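PDB 4Q7F: 5' nucleotidase family protein from Staphylococcus aureus subsp. aureus, which belongs to the 5'-nucleotidase family, pairing a metal-binding calcineurin-like phosphoesterase domain with a C-terminal nucleotidase domain. Local coordinates for residues Leu351-Ala363 against Gln468-Val480. Residues are numbered along the deposited sequence; the frame is centred on the assembly and turned at random.
With 3D1 ((2R,3S,5R)-5-(6-amino-9H-purin-9-yl)-tetrahydro-2-(hydroxymethyl)furan-3-ol), chain D.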
loop_
_atom_site.group_PDB
_atom_site.type_symbol
_atom_site.label_atom_id
_atom_site.label_comp_id
_atom_site.label_asym_id
_atom_site.label_seq_id
_atom_site.Cartn_x
_atom_site.Cartn_y
_atom_site.Cartn_z
ATOM N N LEU A 351 -20.618 8.519 -7.539
ATOM C CA LEU A 351 -19.597 9.405 -8.078
ATOM C C LEU A 351 -20.162 10.300 -9.200
ATOM O O LEU A 351 -19.852 11.497 -9.281
ATOM C CB LEU A 351 -18.398 8.593 -8.578
ATOM C CG LEU A 351 -17.558 7.867 -7.536
ATOM C CD1 LEU A 351 -16.537 6.969 -8.232
ATOM C CD2 LEU A 351 -16.874 8.808 -6.555
ATOM N N LEU A 352 -20.986 9.731 -10.068
ATOM C CA LEU A 352 -21.607 10.535 -11.116
ATOM C C LEU A 352 -22.494 11.633 -10.516
ATOM O O LEU A 352 -22.454 12.765 -10.967
ATOM C CB LEU A 352 -22.400 9.675 -12.087
ATOM C CG LEU A 352 -21.511 8.817 -12.989
ATOM C CD1 LEU A 352 -22.332 7.750 -13.685
ATOM C CD2 LEU A 352 -20.744 9.662 -13.991
ATOM N N GLU A 353 -23.254 11.296 -9.480
ATOM C CA GLU A 353 -24.156 12.254 -8.836
ATOM C C GLU A 353 -23.437 13.354 -8.074
ATOM O O GLU A 353 -23.894 14.494 -8.043
ATOM C CB GLU A 353 -25.111 11.521 -7.901
ATOM C CG GLU A 353 -26.095 10.659 -8.652
ATOM C CD GLU A 353 -26.973 11.478 -9.573
ATOM O OE1 GLU A 353 -27.613 12.431 -9.083
ATOM O OE2 GLU A 353 -27.040 11.157 -10.780
ATOM N N LYS A 354 -22.318 13.010 -7.448
ATOM C CA LYS A 354 -21.547 13.972 -6.699
ATOM C C LYS A 354 -20.786 14.918 -7.624
ATOM O O LYS A 354 -20.708 16.113 -7.356
ATOM C CB LYS A 354 -20.530 13.251 -5.816
ATOM C CG LYS A 354 -19.674 14.143 -4.936
ATOM C CD LYS A 354 -20.508 14.890 -3.899
ATOM C CE LYS A 354 -19.595 15.634 -2.942
ATOM N NZ LYS A 354 -20.337 16.261 -1.833
ATOM N N SER A 355 -20.264 14.374 -8.721
ATOM C CA SER A 355 -19.365 15.121 -9.610
ATOM C C SER A 355 -19.951 15.764 -10.857
ATOM O O SER A 355 -19.361 16.716 -11.407
ATOM C CB SER A 355 -18.261 14.156 -10.077
ATOM O OG SER A 355 -18.768 13.234 -11.032
ATOM N N ASP A 356 -21.094 15.238 -11.296
ATOM C CA ASP A 356 -21.783 15.691 -12.508
ATOM C C ASP A 356 -20.946 15.470 -13.769
ATOM O O ASP A 356 -21.175 16.115 -14.785
ATOM C CB ASP A 356 -22.235 17.158 -12.391
ATOM C CG ASP A 356 -23.278 17.366 -11.295
ATOM O OD1 ASP A 356 -23.864 16.371 -10.798
ATOM O OD2 ASP A 356 -23.517 18.532 -10.936
ATOM N N ALA A 357 -19.990 14.546 -13.708
ATOM C CA ALA A 357 -19.144 14.233 -14.875
ATOM C C ALA A 357 -19.881 13.363 -15.865
ATOM O O ALA A 357 -20.907 12.771 -15.533
ATOM C CB ALA A 357 -17.878 13.523 -14.449
ATOM N N ASP A 358 -19.345 13.258 -17.076
ATOM C CA ASP A 358 -19.953 12.383 -18.073
ATOM C C ASP A 358 -19.688 10.926 -17.723
ATOM O O ASP A 358 -20.520 10.055 -17.987
ATOM C CB ASP A 358 -19.352 12.608 -19.466
ATOM C CG ASP A 358 -19.465 14.049 -19.944
ATOM O OD1 ASP A 358 -20.522 14.696 -19.734
ATOM O OD2 ASP A 358 -18.479 14.529 -20.546
ATOM N N VAL A 359 -18.508 10.671 -17.140
ATOM C CA VAL A 359 -18.061 9.340 -16.850
ATOM C C VAL A 359 -17.412 9.315 -15.460
ATOM O O VAL A 359 -16.914 10.340 -14.972
ATOM C CB VAL A 359 -17.038 8.888 -17.915
ATOM C CG1 VAL A 359 -16.484 7.502 -17.620
ATOM C CG2 VAL A 359 -17.681 8.929 -19.309
ATOM N N ALA A 360 -17.510 8.169 -14.815
ATOM C CA ALA A 360 -16.862 7.947 -13.519
ATOM C C ALA A 360 -16.243 6.558 -13.534
ATOM O O ALA A 360 -16.538 5.747 -14.421
ATOM C CB ALA A 360 -17.847 8.088 -12.385
ATOM N N CYS A 361 -15.356 6.289 -12.582
ATOM C CA CYS A 361 -14.774 4.978 -12.466
ATOM C C CYS A 361 -14.258 4.761 -11.060
ATOM O O CYS A 361 -14.014 5.724 -10.332
ATOM C CB CYS A 361 -13.649 4.766 -13.453
ATOM S SG CYS A 361 -12.168 5.748 -13.123
ATOM N N THR A 362 -14.192 3.486 -10.690
ATOM C CA THR A 362 -13.605 3.044 -9.410
ATOM C C THR A 362 -13.109 1.621 -9.524
ATOM O O THR A 362 -13.617 0.821 -10.321
ATOM C CB THR A 362 -14.568 3.154 -8.233
ATOM O OG1 THR A 362 -13.862 2.876 -7.006
ATOM C CG2 THR A 362 -15.746 2.217 -8.405
ATOM N N ALA A 363 -12.082 1.316 -8.744
ATOM C CA ALA A 363 -11.561 -0.029 -8.683
ATOM C C ALA A 363 -12.426 -0.764 -7.675
ATOM O O ALA A 363 -13.179 -0.131 -6.925
ATOM C CB ALA A 363 -10.109 -0.018 -8.232
ATOM N N GLN A 468 -13.879 14.768 -29.286
ATOM C CA GLN A 468 -14.676 15.612 -28.386
ATOM C C GLN A 468 -14.092 15.577 -26.987
ATOM O O GLN A 468 -13.440 14.611 -26.638
ATOM C CB GLN A 468 -16.128 15.136 -28.327
ATOM C CG GLN A 468 -16.995 15.901 -27.330
ATOM C CD GLN A 468 -18.471 15.555 -27.435
ATOM O OE1 GLN A 468 -18.982 15.279 -28.522
ATOM N NE2 GLN A 468 -19.169 15.591 -26.301
ATOM N N THR A 469 -14.340 16.619 -26.190
ATOM C CA THR A 469 -13.861 16.666 -24.803
ATOM C C THR A 469 -14.961 16.140 -23.850
ATOM O O THR A 469 -16.107 16.575 -23.937
ATOM C CB THR A 469 -13.494 18.106 -24.391
ATOM O OG1 THR A 469 -12.493 18.632 -25.267
ATOM C CG2 THR A 469 -12.963 18.141 -22.982
ATOM N N TYR A 470 -14.611 15.220 -22.954
ATOM C CA TYR A 470 -15.560 14.640 -21.985
ATOM C C TYR A 470 -14.982 14.831 -20.621
ATOM O O TYR A 470 -13.818 15.184 -20.507
ATOM C CB TYR A 470 -15.759 13.141 -22.228
ATOM C CG TYR A 470 -16.275 12.788 -23.600
ATOM C CD1 TYR A 470 -17.637 12.741 -23.866
ATOM C CD2 TYR A 470 -15.400 12.504 -24.636
ATOM C CE1 TYR A 470 -18.114 12.419 -25.138
ATOM C CE2 TYR A 470 -15.870 12.200 -25.917
ATOM C CZ TYR A 470 -17.224 12.142 -26.149
ATOM O OH TYR A 470 -17.699 11.823 -27.412
ATOM N N THR A 471 -15.793 14.616 -19.596
ATOM C CA THR A 471 -15.329 14.707 -18.215
ATOM C C THR A 471 -15.449 13.368 -17.501
ATOM O O THR A 471 -16.426 12.634 -17.677
ATOM C CB THR A 471 -16.072 15.775 -17.383
ATOM O OG1 THR A 471 -17.487 15.572 -17.454
ATOM C CG2 THR A 471 -15.736 17.138 -17.896
ATOM N N ILE A 472 -14.454 13.080 -16.655
ATOM C CA ILE A 472 -14.434 11.842 -15.931
ATOM C C ILE A 472 -14.055 12.078 -14.477
ATOM O O ILE A 472 -13.151 12.846 -14.170
ATOM C CB ILE A 472 -13.510 10.794 -16.617
ATOM C CG1 ILE A 472 -13.591 9.444 -15.915
ATOM C CG2 ILE A 472 -12.063 11.276 -16.677
ATOM C CD1 ILE A 472 -12.888 8.327 -16.670
ATOM N N CYS A 473 -14.824 11.466 -13.599
ATOM C CA CYS A 473 -14.533 11.500 -12.156
ATOM C C CYS A 473 -13.633 10.317 -11.832
ATOM O O CYS A 473 -14.015 9.140 -12.049
ATOM C CB CYS A 473 -15.824 11.390 -11.352
ATOM S SG CYS A 473 -15.574 11.579 -9.589
ATOM N N VAL A 474 -12.428 10.610 -11.342
ATOM C CA VAL A 474 -11.491 9.583 -10.937
ATOM C C VAL A 474 -11.024 9.903 -9.521
ATOM O O VAL A 474 -11.235 11.021 -9.016
ATOM C CB VAL A 474 -10.285 9.484 -11.884
ATOM C CG1 VAL A 474 -10.772 9.364 -13.324
ATOM C CG2 VAL A 474 -9.361 10.690 -11.736
ATOM N N ASN A 475 -10.416 8.930 -8.845
ATOM C CA ASN A 475 -9.877 9.237 -7.492
ATOM C C ASN A 475 -8.519 9.948 -7.591
ATOM O O ASN A 475 -7.911 9.968 -8.671
ATOM C CB ASN A 475 -9.846 8.007 -6.611
ATOM C CG ASN A 475 -8.874 6.937 -7.090
ATOM O OD1 ASN A 475 -7.749 7.212 -7.472
ATOM N ND2 ASN A 475 -9.287 5.707 -6.969
ATOM N N ASN A 476 -8.033 10.518 -6.491
ATOM C CA ASN A 476 -6.782 11.285 -6.551
ATOM C C ASN A 476 -5.572 10.443 -6.933
ATOM O O ASN A 476 -4.617 10.957 -7.543
ATOM C CB ASN A 476 -6.501 12.016 -5.253
ATOM C CG ASN A 476 -6.174 11.089 -4.127
ATOM O OD1 ASN A 476 -7.040 10.382 -3.623
ATOM N ND2 ASN A 476 -4.926 11.099 -3.707
ATOM N N TYR A 477 -5.630 9.159 -6.592
ATOM C CA TYR A 477 -4.555 8.206 -6.914
ATOM C C TYR A 477 -4.460 8.126 -8.422
ATOM O O TYR A 477 -3.392 8.312 -9.003
ATOM C CB TYR A 477 -4.894 6.825 -6.319
ATOM C CG TYR A 477 -3.861 5.743 -6.478
ATOM C CD1 TYR A 477 -2.789 5.655 -5.592
ATOM C CD2 TYR A 477 -3.990 4.772 -7.461
ATOM C CE1 TYR A 477 -1.845 4.660 -5.711
ATOM C CE2 TYR A 477 -3.055 3.752 -7.590
ATOM C CZ TYR A 477 -1.985 3.704 -6.702
ATOM O OH TYR A 477 -1.061 2.703 -6.794
ATOM N N ARG A 478 -5.592 7.841 -9.057
ATOM C CA ARG A 478 -5.629 7.800 -10.513
ATOM C C ARG A 478 -5.230 9.132 -11.169
ATOM O O ARG A 478 -4.525 9.120 -12.172
ATOM C CB ARG A 478 -7.007 7.409 -10.994
ATOM C CG ARG A 478 -7.326 5.962 -10.789
ATOM C CD ARG A 478 -6.624 5.067 -11.797
ATOM N NE ARG A 478 -7.104 3.710 -11.593
ATOM C CZ ARG A 478 -6.528 2.783 -10.834
ATOM N NH1 ARG A 478 -5.365 2.994 -10.203
ATOM N NH2 ARG A 478 -7.129 1.618 -10.715
ATOM N N ALA A 479 -5.689 10.262 -10.612
ATOM C CA ALA A 479 -5.412 11.589 -11.152
ATOM C C ALA A 479 -3.931 11.894 -11.372
ATOM O O ALA A 479 -3.588 12.603 -12.333
ATOM C CB ALA A 479 -6.065 12.678 -10.295
ATOM N N VAL A 480 -3.056 11.378 -10.511
ATOM C CA VAL A 480 -1.619 11.574 -10.687
ATOM C C VAL A 480 -0.926 10.374 -11.369
ATOM O O VAL A 480 0.295 10.281 -11.380
ATOM C CB VAL A 480 -0.917 11.916 -9.353
ATOM C CG1 VAL A 480 -1.421 13.271 -8.846
ATOM C CG2 VAL A 480 -1.148 10.835 -8.331
HETATM O "O5'" 3D1 D . 2.219 0.692 -5.556
HETATM C "C5'" 3D1 D . 0.950 1.266 -5.255
HETATM C "C4'" 3D1 D . 0.823 1.533 -3.765
HETATM O "O4'" 3D1 D . -0.334 2.338 -3.596
HETATM C "C1'" 3D1 D . -1.379 1.631 -2.922
HETATM N N9 3D1 D . -2.678 1.923 -3.589
HETATM C C4 3D1 D . -3.393 2.996 -3.283
HETATM N N3 3D1 D . -3.220 4.015 -2.411
HETATM C C2 3D1 D . -4.139 4.994 -2.315
HETATM N N1 3D1 D . -5.265 5.026 -3.079
HETATM C C6 3D1 D . -5.554 4.069 -3.990
HETATM N N6 3D1 D . -6.691 4.142 -4.736
HETATM C C5 3D1 D . -4.581 2.967 -4.154
HETATM N N7 3D1 D . -4.474 1.853 -4.907
HETATM C C8 3D1 D . -3.316 1.231 -4.570
HETATM C "C2'" 3D1 D . -0.953 0.171 -2.869
HETATM C "C3'" 3D1 D . 0.558 0.312 -2.893
HETATM O "O3'" 3D1 D . 1.014 0.558 -1.546
HETATM O O HOH W 1 -18.774 17.585 -16.266
HETATM O O HOH W 2 -10.795 6.276 -10.038
HETATM O O HOH W 3 -12.099 5.089 -6.232
#
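Strands 359-363 and 469-475 pair in parallel inside the mixed five-stranded sheet of the C-terminal domain, 469-475 being its middle strand, a buried contact in which the end of helix 342-355 also packs on the second strand. Val-359 N donates to Thr-471 O (2.9 Å), Cys-473 N to Val-359 O (2.7 Å) and Cys-361 N to Cys-473 O (3.2 Å), so Val-359 and Cys-361 bracket Cys-473 in the ladder. Strands 435-438 and 390-396 flank the pair through antiparallel bonds, such as Ala-360 with Gly-438 and Ile-472 with Leu-393.

Where the ladder starts, Asp-358 and Thr-471 lie crosswise and exchange two bonds: Asp-358 N gives to Thr-471 OG1 (3.0 Å), while Thr-471 N meets Asp-358 OD2 (2.9 Å) from above the carboxylate plane. Thr-471 has OG1 between its backbone N and carbonyl carbon (chi1 54°), and there it also binds a water that donates to Asp-356 O. The same OD2 sits at the edge of the Tyr-470 ring.

On the helix-covered face, Cys-473 turns SG away from its own N (chi1 -175°) into contact with Ser-355 CB (3.8 Å) and Leu-351 CB. Ser-355 OG donates to Leu-351 O and accepts from Ala-357 N, the latter an ST turn leading out of the helix. On the opposite face, Val-359 CG1 packs on Ile-472 CD1 (3.8 Å), and Cys-361 SG touches Val-474 CG1.

Beyond the strand, Asn-475 caps helix 476-479, its OD1 accepting Arg-478 N (2.7 Å). Tyr-477 lays its ring flat over the purine of 3D1. A strand of a mixed alpha/beta sheet thus runs straight into a capped helix that supplies one aromatic wall, Tyr-477, of the 3D1 pocket in this nucleotidase C-terminal domain.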